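Local coordinates for glutaminase 1 (Escherichia coli, PDB 1U60), which catalyses the hydrolysis of L-glutamine to L-glutamate and ammonium, as a homotetrameric member of the glutaminase family, at residues Q144-A152 with E204-L212; V151-Q162 with D190-L200. All blocks are in the same frame, centred on the assembly; numbering follows the deposited sequence.

Helix 132-147 ends at a type I turn from G148 to V151 in interaction 1, and the chain runs on through V151 and A152, shared by both contacts, into strand 152-153 and helix 155-162. After helix 166-178, helix 185-195 packs on helix 155-162 and strand 198-200 pairs with strand 152-153, closing interaction 2, a loop nested within the longer one. That outer loop is closed when helix 202-213 returns to the end of helix 132-147 in interaction 1. The two contacts touch, L200 CD1 lying 4.2 Å from A147 CB. Together they join helices 132-147, 155-162 and 185-195 and a three-stranded sheet to helix 202-213, which packs on strand 42-47 of the five-stranded sheet.

Interaction 1 of 2, residues Q144-A152 with E204-L212; sequences QQLAGEQVA and ELATLGATL
L146 and A147, the last turn of helix 132-147, lie against E204, T207, L208 and T211 along helix 202-213, a buried helix-end contact in a member of the glutaminase family, which is grouped in the beta-lactamase clan. The backbones come close where A147 meets L208, their CA atoms 4.4 Å apart, consistent with the small side chain of A147. Its CB presses on the backbone of the facing helix, 3.4 Å from E204 O. With CG beside the backbone N (chi1 -68°), the L146 branches lie along the facing helix: CD1 joins CB against CD1 of L208, whereas CD2 reaches CG2 of T211 at 3.7 Å, the two side chains crossing at about a right angle. L146 O and T207 O are both within reach of the T211 hydroxyl, each 3.1 Å from OG1. C71 of helix 68-80 packs on both leucines.

Beyond A147, G148 leaves the helix with positive phi (143°) and starts a type I turn to V151. A CB here would collide with the preceding carbonyl O, so the backbone shape calls for glycine. Q144 closes the turn from the helix side, its NE2 donating to V151 O in the plane of its amide.

E204 extends its chain alongside the end of the helix, CB and CG each 3.4 Å from A147 O. Its carboxylate makes a salt bridge through OE1 with R61, which probably favours the charged form, while OE2 accepts from a water that Q150 N also binds. A second water spans the helices, donating to A147 O at 2.7 Å and to T207 OG1, which is also hydrogen-bonded to the backbone O of I203.

Interaction 2 of 2, residues V151-Q162 with D190-L200; sequences VALSDEVNQSEQ and DVYTRQCSTLL
The short, weakly bonded strand at about 152-153 runs antiparallel to strand 198-200, with L153 and T198 a non-hydrogen-bonded pair whose CA atoms are only 3.9 Å apart. L199 N donates to A152 O, and S154 N to S197 O at 3.0 Å. Past this pairing, helices 155-162 and 190-195 cross at 140°, their axes 9.3 Å apart. S154 is the N-cap of the first, its OG accepting from V157 N, while its CB lies against L199 CG.

S197, just past the end of helix 185-195, lies against V157 and N158 of the other helix: its OG donates to T193 O from above the carbonyl plane and touches N158 CA (3.4 Å) and V157 CG1. Farther along, Q162 bends at chi2 (-69°), which carries NE2 over T193 to donate to D190 O and, weakly, to D190 OD1. R194 grips the D190 carboxylate side-on, NE to OD1 (2.8 Å) and NH2 to OD2, and R194 NH1 makes a further salt bridge to E133.

E161 and Y192, predicted to bind substrate, belong to these helices; E161 packs CB on T193 CG2 and is hydrogen-bonded to Y29. Strand 198-200 is the middle one of three, between 152-153 and 62-63, and helix 185-195 rests on helices 117-126 and 132-147.

Interaction 1 of 2, residues Q144-A152 with E204-L212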
loop_
_atom_site.group_PDB
_atom_site.type_symbol
_atom_site.label_atom_id
_atom_site.label_comp_id
_atom_site.label_asym_id
_atom_site.label_seq_id
_atom_site.Cartn_x
_atom_site.Cartn_y
_atom_site.Cartn_z
ATOM N N GLN A 144 2.911 19.036 18.379
ATOM C CA GLN A 144 3.729 20.229 18.352
ATOM C C GLN A 144 5.180 19.945 17.949
ATOM O O GLN A 144 5.785 20.706 17.167
ATOM C CB GLN A 144 3.665 20.952 19.709
ATOM C CG GLN A 144 2.254 21.468 20.073
ATOM C CD GLN A 144 2.121 21.925 21.524
ATOM O OE1 GLN A 144 2.915 21.524 22.406
ATOM N NE2 GLN A 144 1.056 22.708 21.802
ATOM N N GLN A 145 5.732 18.825 18.414
ATOM C CA GLN A 145 7.078 18.443 18.043
ATOM C C GLN A 145 7.211 18.126 16.563
ATOM O O GLN A 145 8.206 18.465 15.959
ATOM C CB GLN A 145 7.519 17.227 18.832
ATOM C CG GLN A 145 7.789 17.474 20.274
ATOM C CD GLN A 145 8.211 16.165 20.986
ATOM O OE1 GLN A 145 7.414 15.201 21.084
ATOM N NE2 GLN A 145 9.432 16.146 21.505
ATOM N N LEU A 146 6.208 17.464 16.017
ATOM C CA LEU A 146 6.250 17.031 14.597
ATOM C C LEU A 146 5.917 18.143 13.609
ATOM O O LEU A 146 6.522 18.195 12.573
ATOM C CB LEU A 146 5.270 15.899 14.395
ATOM C CG LEU A 146 5.639 14.603 15.085
ATOM C CD1 LEU A 146 4.416 13.724 15.070
ATOM C CD2 LEU A 146 6.761 13.924 14.396
ATOM N N ALA A 147 4.965 19.026 13.949
ATOM C CA ALA A 147 4.404 20.004 13.012
ATOM C C ALA A 147 4.631 21.473 13.371
ATOM O O ALA A 147 4.579 22.350 12.504
ATOM C CB ALA A 147 2.905 19.757 12.839
ATOM N N GLY A 148 4.840 21.751 14.660
ATOM C CA GLY A 148 5.116 23.110 15.082
ATOM C C GLY A 148 4.490 23.468 16.401
ATOM O O GLY A 148 3.413 22.996 16.749
ATOM N N GLU A 149 5.171 24.351 17.136
ATOM C CA GLU A 149 4.774 24.650 18.497
ATOM C C GLU A 149 3.440 25.384 18.573
ATOM O O GLU A 149 2.827 25.393 19.646
ATOM C CB GLU A 149 5.848 25.475 19.253
ATOM C CG GLU A 149 6.211 26.795 18.592
ATOM C CD GLU A 149 7.222 27.627 19.386
ATOM O OE1 GLU A 149 7.578 27.231 20.521
ATOM O OE2 GLU A 149 7.664 28.680 18.850
ATOM N N GLN A 150 3.008 26.013 17.490
ATOM C CA GLN A 150 1.739 26.774 17.518
ATOM C C GLN A 150 0.508 25.858 17.400
ATOM O O GLN A 150 -0.604 26.343 17.533
ATOM C CB GLN A 150 1.684 27.854 16.426
ATOM C CG GLN A 150 2.845 28.890 16.500
ATOM C CD GLN A 150 2.879 29.631 17.842
ATOM O OE1 GLN A 150 3.934 29.740 18.492
ATOM N NE2 GLN A 150 1.724 30.132 18.257
ATOM N N VAL A 151 0.698 24.575 17.094
ATOM C CA VAL A 151 -0.438 23.652 16.995
ATOM C C VAL A 151 -1.091 23.601 18.368
ATOM O O VAL A 151 -0.407 23.400 19.388
ATOM C CB VAL A 151 0.023 22.258 16.562
ATOM C CG1 VAL A 151 -1.104 21.270 16.684
ATOM C CG2 VAL A 151 0.534 22.330 15.165
ATOM N N ALA A 152 -2.404 23.799 18.404
ATOM C CA ALA A 152 -3.136 23.922 19.657
ATOM C C ALA A 152 -4.605 23.565 19.495
ATOM O O ALA A 152 -5.168 23.721 18.430
ATOM C CB ALA A 152 -2.990 25.353 20.201
ATOM N N GLU A 204 2.773 23.998 8.536
ATOM C CA GLU A 204 2.864 23.084 9.662
ATOM C C GLU A 204 2.585 21.650 9.254
ATOM O O GLU A 204 3.295 20.741 9.658
ATOM C CB GLU A 204 1.938 23.554 10.766
ATOM C CG GLU A 204 2.524 24.823 11.392
ATOM C CD GLU A 204 1.549 25.624 12.268
ATOM O OE1 GLU A 204 0.297 25.418 12.201
ATOM O OE2 GLU A 204 2.084 26.522 12.988
ATOM N N LEU A 205 1.589 21.458 8.387
ATOM C CA LEU A 205 1.322 20.112 7.856
ATOM C C LEU A 205 2.487 19.569 7.061
ATOM O O LEU A 205 2.876 18.412 7.238
ATOM C CB LEU A 205 0.033 20.095 7.070
ATOM C CG LEU A 205 -0.432 18.778 6.458
ATOM C CD1 LEU A 205 -0.518 17.723 7.579
ATOM C CD2 LEU A 205 -1.768 18.888 5.754
ATOM N N ALA A 206 3.049 20.391 6.186
ATOM C CA ALA A 206 4.232 20.015 5.434
ATOM C C ALA A 206 5.416 19.728 6.316
ATOM O O ALA A 206 6.241 18.896 5.985
ATOM C CB ALA A 206 4.584 21.057 4.365
ATOM N N THR A 207 5.491 20.400 7.476
ATOM C CA THR A 207 6.538 20.132 8.440
ATOM C C THR A 207 6.423 18.744 9.065
ATOM O O THR A 207 7.423 18.067 9.236
ATOM C CB THR A 207 6.507 21.211 9.525
ATOM O OG1 THR A 207 6.730 22.507 8.943
ATOM C CG2 THR A 207 7.636 20.982 10.496
ATOM N N LEU A 208 5.197 18.327 9.417
ATOM C CA LEU A 208 4.947 16.950 9.854
ATOM C C LEU A 208 5.515 16.006 8.803
ATOM O O LEU A 208 6.254 15.068 9.149
ATOM C CB LEU A 208 3.465 16.712 10.042
ATOM C CG LEU A 208 2.965 15.240 10.166
ATOM C CD1 LEU A 208 3.636 14.478 11.306
ATOM C CD2 LEU A 208 1.471 15.159 10.315
ATOM N N GLY A 209 5.213 16.263 7.540
ATOM C CA GLY A 209 5.770 15.463 6.451
ATOM C C GLY A 209 7.292 15.450 6.385
ATOM O O GLY A 209 7.890 14.402 6.150
ATOM N N ALA A 210 7.905 16.622 6.584
ATOM C CA ALA A 210 9.322 16.781 6.498
ATOM C C ALA A 210 10.028 16.095 7.682
ATOM O O ALA A 210 11.101 15.543 7.527
ATOM C CB ALA A 210 9.693 18.213 6.438
ATOM N N THR A 211 9.385 16.070 8.828
ATOM C CA THR A 211 9.936 15.372 9.977
ATOM C C THR A 211 10.009 13.879 9.656
ATOM O O THR A 211 11.022 13.217 9.931
ATOM C CB THR A 211 9.117 15.652 11.224
ATOM O OG1 THR A 211 9.175 17.067 11.545
ATOM C CG2 THR A 211 9.695 14.857 12.392
ATOM N N LEU A 212 8.954 13.348 9.034
ATOM C CA LEU A 212 8.960 11.963 8.644
ATOM C C LEU A 212 9.980 11.765 7.520
ATOM O O LEU A 212 10.767 10.795 7.544
ATOM C CB LEU A 212 7.564 11.559 8.230
ATOM C CG LEU A 212 6.464 11.608 9.286
ATOM C CD1 LEU A 212 5.054 11.370 8.650
ATOM C CD2 LEU A 212 6.733 10.608 10.442
HETATM O O HOH W 1 6.292 24.093 11.373
HETATM O O HOH W 2 4.103 26.199 14.678
#

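Interaction 2 of 2, residues V151-Q162 with D190-L200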
loop_
_atom_site.group_PDB
_atom_site.type_symbol
_atom_site.label_atom_id
_atom_site.label_comp_id
_atom_site.label_asym_id
_atom_site.label_seq_id
_atom_site.Cartn_x
_atom_site.Cartn_y
_atom_site.Cartn_z
ATOM N N VAL A 151 0.698 24.575 17.094
ATOM C CA VAL A 151 -0.438 23.652 16.995
ATOM C C VAL A 151 -1.091 23.601 18.368
ATOM O O VAL A 151 -0.407 23.400 19.388
ATOM C CB VAL A 151 0.023 22.258 16.562
ATOM C CG1 VAL A 151 -1.104 21.270 16.684
ATOM C CG2 VAL A 151 0.534 22.330 15.165
ATOM N N ALA A 152 -2.404 23.799 18.404
ATOM C CA ALA A 152 -3.136 23.922 19.657
ATOM C C ALA A 152 -4.605 23.565 19.495
ATOM O O ALA A 152 -5.168 23.721 18.430
ATOM C CB ALA A 152 -2.990 25.353 20.201
ATOM N N LEU A 153 -5.195 23.038 20.554
ATOM C CA LEU A 153 -6.609 22.664 20.560
ATOM C C LEU A 153 -7.488 23.921 20.310
ATOM O O LEU A 153 -7.263 24.984 20.893
ATOM C CB LEU A 153 -6.946 22.001 21.909
ATOM C CG LEU A 153 -8.353 21.424 22.049
ATOM C CD1 LEU A 153 -8.429 20.103 21.515
ATOM C CD2 LEU A 153 -8.719 21.369 23.509
ATOM N N SER A 154 -8.429 23.786 19.369
ATOM C CA SER A 154 -9.572 24.684 19.215
ATOM C C SER A 154 -10.698 24.283 20.170
ATOM O O SER A 154 -11.351 23.254 19.959
ATOM C CB SER A 154 -10.130 24.639 17.800
ATOM O OG SER A 154 -11.326 25.408 17.684
ATOM N N ASP A 155 -10.993 25.156 21.149
ATOM C CA ASP A 155 -12.122 24.905 22.052
ATOM C C ASP A 155 -13.415 24.735 21.320
ATOM O O ASP A 155 -14.215 23.881 21.678
ATOM C CB ASP A 155 -12.299 26.031 23.085
ATOM C CG ASP A 155 -11.156 26.103 24.088
ATOM O OD1 ASP A 155 -10.355 25.131 24.220
ATOM O OD2 ASP A 155 -10.963 27.123 24.751
ATOM N N GLU A 156 -13.657 25.576 20.314
ATOM C CA GLU A 156 -14.879 25.516 19.538
ATOM C C GLU A 156 -15.004 24.189 18.809
ATOM O O GLU A 156 -16.056 23.528 18.889
ATOM C CB GLU A 156 -14.977 26.661 18.535
ATOM C CG GLU A 156 -16.282 26.582 17.746
ATOM C CD GLU A 156 -16.520 27.744 16.804
ATOM O OE1 GLU A 156 -15.632 28.608 16.642
ATOM O OE2 GLU A 156 -17.596 27.703 16.178
ATOM N N VAL A 157 -13.932 23.771 18.129
ATOM C CA VAL A 157 -13.997 22.499 17.376
ATOM C C VAL A 157 -14.179 21.339 18.342
ATOM O O VAL A 157 -15.004 20.457 18.097
ATOM C CB VAL A 157 -12.751 22.260 16.534
ATOM C CG1 VAL A 157 -12.748 20.848 15.916
ATOM C CG2 VAL A 157 -12.655 23.323 15.451
ATOM N N ASN A 158 -13.377 21.306 19.399
ATOM C CA ASN A 158 -13.446 20.248 20.423
ATOM C C ASN A 158 -14.852 20.157 21.050
ATOM O O ASN A 158 -15.424 19.082 21.139
ATOM C CB ASN A 158 -12.383 20.450 21.511
ATOM C CG ASN A 158 -12.417 19.385 22.552
ATOM O OD1 ASN A 158 -12.687 19.654 23.732
ATOM N ND2 ASN A 158 -12.199 18.182 22.139
ATOM N N GLN A 159 -15.421 21.287 21.457
ATOM C CA GLN A 159 -16.780 21.245 22.022
ATOM C C GLN A 159 -17.828 20.690 21.039
ATOM O O GLN A 159 -18.703 19.889 21.440
ATOM C CB GLN A 159 -17.185 22.628 22.578
ATOM C CG GLN A 159 -18.114 22.543 23.813
ATOM C CD GLN A 159 -17.404 21.904 25.035
ATOM O OE1 GLN A 159 -16.549 22.543 25.689
ATOM N NE2 GLN A 159 -17.738 20.650 25.324
ATOM N N SER A 160 -17.730 21.067 19.766
ATOM C CA SER A 160 -18.616 20.572 18.735
ATOM C C SER A 160 -18.443 19.082 18.465
ATOM O O SER A 160 -19.416 18.321 18.352
ATOM C CB SER A 160 -18.406 21.351 17.424
ATOM O OG SER A 160 -18.889 22.662 17.565
ATOM N N GLU A 161 -17.187 18.662 18.350
ATOM C CA GLU A 161 -16.876 17.247 18.107
ATOM C C GLU A 161 -17.297 16.364 19.279
ATOM O O GLU A 161 -17.799 15.267 19.064
ATOM C CB GLU A 161 -15.378 17.094 17.854
ATOM C CG GLU A 161 -14.928 17.694 16.503
ATOM C CD GLU A 161 -15.148 16.771 15.330
ATOM O OE1 GLU A 161 -15.775 15.698 15.521
ATOM O OE2 GLU A 161 -14.755 17.120 14.178
ATOM N N GLN A 162 -17.074 16.850 20.512
ATOM C CA GLN A 162 -17.290 16.080 21.733
ATOM C C GLN A 162 -18.785 15.813 21.922
ATOM O O GLN A 162 -19.166 14.867 22.642
ATOM C CB GLN A 162 -16.777 16.836 22.982
ATOM C CG GLN A 162 -15.247 16.932 23.224
ATOM C CD GLN A 162 -14.534 15.636 23.602
ATOM O OE1 GLN A 162 -15.143 14.646 24.036
ATOM N NE2 GLN A 162 -13.228 15.663 23.481
ATOM N N ASP A 190 -12.617 10.397 24.286
ATOM C CA ASP A 190 -12.415 11.797 24.580
ATOM C C ASP A 190 -11.077 12.268 23.970
ATOM O O ASP A 190 -11.039 13.260 23.277
ATOM C CB ASP A 190 -12.442 11.960 26.108
ATOM C CG ASP A 190 -12.051 13.342 26.615
ATOM O OD1 ASP A 190 -11.909 14.351 25.854
ATOM O OD2 ASP A 190 -11.852 13.494 27.836
ATOM N N VAL A 191 -10.001 11.568 24.249
ATOM C CA VAL A 191 -8.692 12.059 23.806
ATOM C C VAL A 191 -8.590 12.012 22.292
ATOM O O VAL A 191 -8.030 12.913 21.688
ATOM C CB VAL A 191 -7.553 11.355 24.500
ATOM C CG1 VAL A 191 -6.222 11.843 24.013
ATOM C CG2 VAL A 191 -7.664 11.641 26.005
ATOM N N TYR A 192 -9.156 10.965 21.706
ATOM C CA TYR A 192 -9.172 10.849 20.248
ATOM C C TYR A 192 -9.874 12.093 19.641
ATOM O O TYR A 192 -9.413 12.694 18.672
ATOM C CB TYR A 192 -9.855 9.549 19.773
ATOM C CG TYR A 192 -9.907 9.562 18.265
ATOM C CD1 TYR A 192 -8.737 9.434 17.542
ATOM C CD2 TYR A 192 -11.085 9.858 17.567
ATOM C CE1 TYR A 192 -8.717 9.516 16.206
ATOM C CE2 TYR A 192 -11.066 9.938 16.171
ATOM C CZ TYR A 192 -9.863 9.770 15.511
ATOM O OH TYR A 192 -9.740 9.919 14.155
ATOM N N THR A 193 -10.997 12.487 20.243
ATOM C CA THR A 193 -11.734 13.681 19.819
ATOM C C THR A 193 -10.893 14.959 19.926
ATOM O O THR A 193 -10.835 15.750 18.987
ATOM C CB THR A 193 -13.011 13.796 20.642
ATOM O OG1 THR A 193 -13.774 12.597 20.444
ATOM C CG2 THR A 193 -13.870 14.919 20.144
ATOM N N ARG A 194 -10.195 15.102 21.038
ATOM C CA ARG A 194 -9.267 16.230 21.253
ATOM C C ARG A 194 -8.197 16.276 20.196
ATOM O O ARG A 194 -7.917 17.345 19.657
ATOM C CB ARG A 194 -8.591 16.178 22.629
ATOM C CG ARG A 194 -9.554 16.278 23.804
ATOM C CD ARG A 194 -8.830 16.361 25.127
ATOM N NE ARG A 194 -9.563 15.833 26.276
ATOM C CZ ARG A 194 -9.117 15.904 27.545
ATOM N NH1 ARG A 194 -7.980 16.515 27.827
ATOM N NH2 ARG A 194 -9.808 15.371 28.528
ATOM N N GLN A 195 -7.576 15.132 19.904
ATOM C CA GLN A 195 -6.424 15.125 18.994
ATOM C C GLN A 195 -6.812 15.553 17.581
ATOM O O GLN A 195 -6.009 16.118 16.819
ATOM C CB GLN A 195 -5.715 13.784 19.016
ATOM C CG GLN A 195 -6.332 12.724 18.117
ATOM C CD GLN A 195 -5.566 11.447 18.079
ATOM O OE1 GLN A 195 -5.435 10.809 16.980
ATOM N NE2 GLN A 195 -5.111 11.009 19.196
ATOM N N CYS A 196 -8.086 15.324 17.235
ATOM C CA CYS A 196 -8.649 15.745 15.971
ATOM C C CYS A 196 -9.008 17.240 15.896
ATOM O O CYS A 196 -9.254 17.761 14.804
ATOM C CB CYS A 196 -9.910 14.950 15.670
ATOM S SG CYS A 196 -9.605 13.227 15.206
ATOM N N SER A 197 -8.999 17.898 17.053
ATOM C CA SER A 197 -9.547 19.226 17.218
ATOM C C SER A 197 -8.486 20.309 17.350
ATOM O O SER A 197 -8.823 21.429 17.629
ATOM C CB SER A 197 -10.534 19.269 18.422
ATOM O OG SER A 197 -11.615 18.355 18.230
ATOM N N THR A 198 -7.223 20.007 17.090
ATOM C CA THR A 198 -6.196 21.046 16.992
ATOM C C THR A 198 -6.214 21.690 15.598
ATOM O O THR A 198 -6.769 21.123 14.651
ATOM C CB THR A 198 -4.830 20.429 17.292
ATOM O OG1 THR A 198 -4.593 19.385 16.339
ATOM C CG2 THR A 198 -4.775 19.818 18.677
ATOM N N LEU A 199 -5.623 22.874 15.506
ATOM C CA LEU A 199 -5.522 23.615 14.266
ATOM C C LEU A 199 -4.079 23.766 13.817
ATOM O O LEU A 199 -3.185 23.981 14.642
ATOM C CB LEU A 199 -6.095 25.012 14.458
ATOM C CG LEU A 199 -7.539 25.125 14.985
ATOM C CD1 LEU A 199 -7.996 26.579 14.946
ATOM C CD2 LEU A 199 -8.510 24.317 14.164
ATOM N N LEU A 200 -3.836 23.557 12.521
ATOM C CA LEU A 200 -2.527 23.824 11.950
ATOM C C LEU A 200 -2.644 24.386 10.541
ATOM O O LEU A 200 -3.691 24.240 9.899
ATOM C CB LEU A 200 -1.673 22.558 11.952
ATOM C CG LEU A 200 -1.864 21.571 10.802
ATOM C CD1 LEU A 200 -0.799 20.479 10.966
ATOM C CD2 LEU A 200 -3.340 21.012 10.688
HETATM O O HOH W 3 -3.126 26.118 16.226
#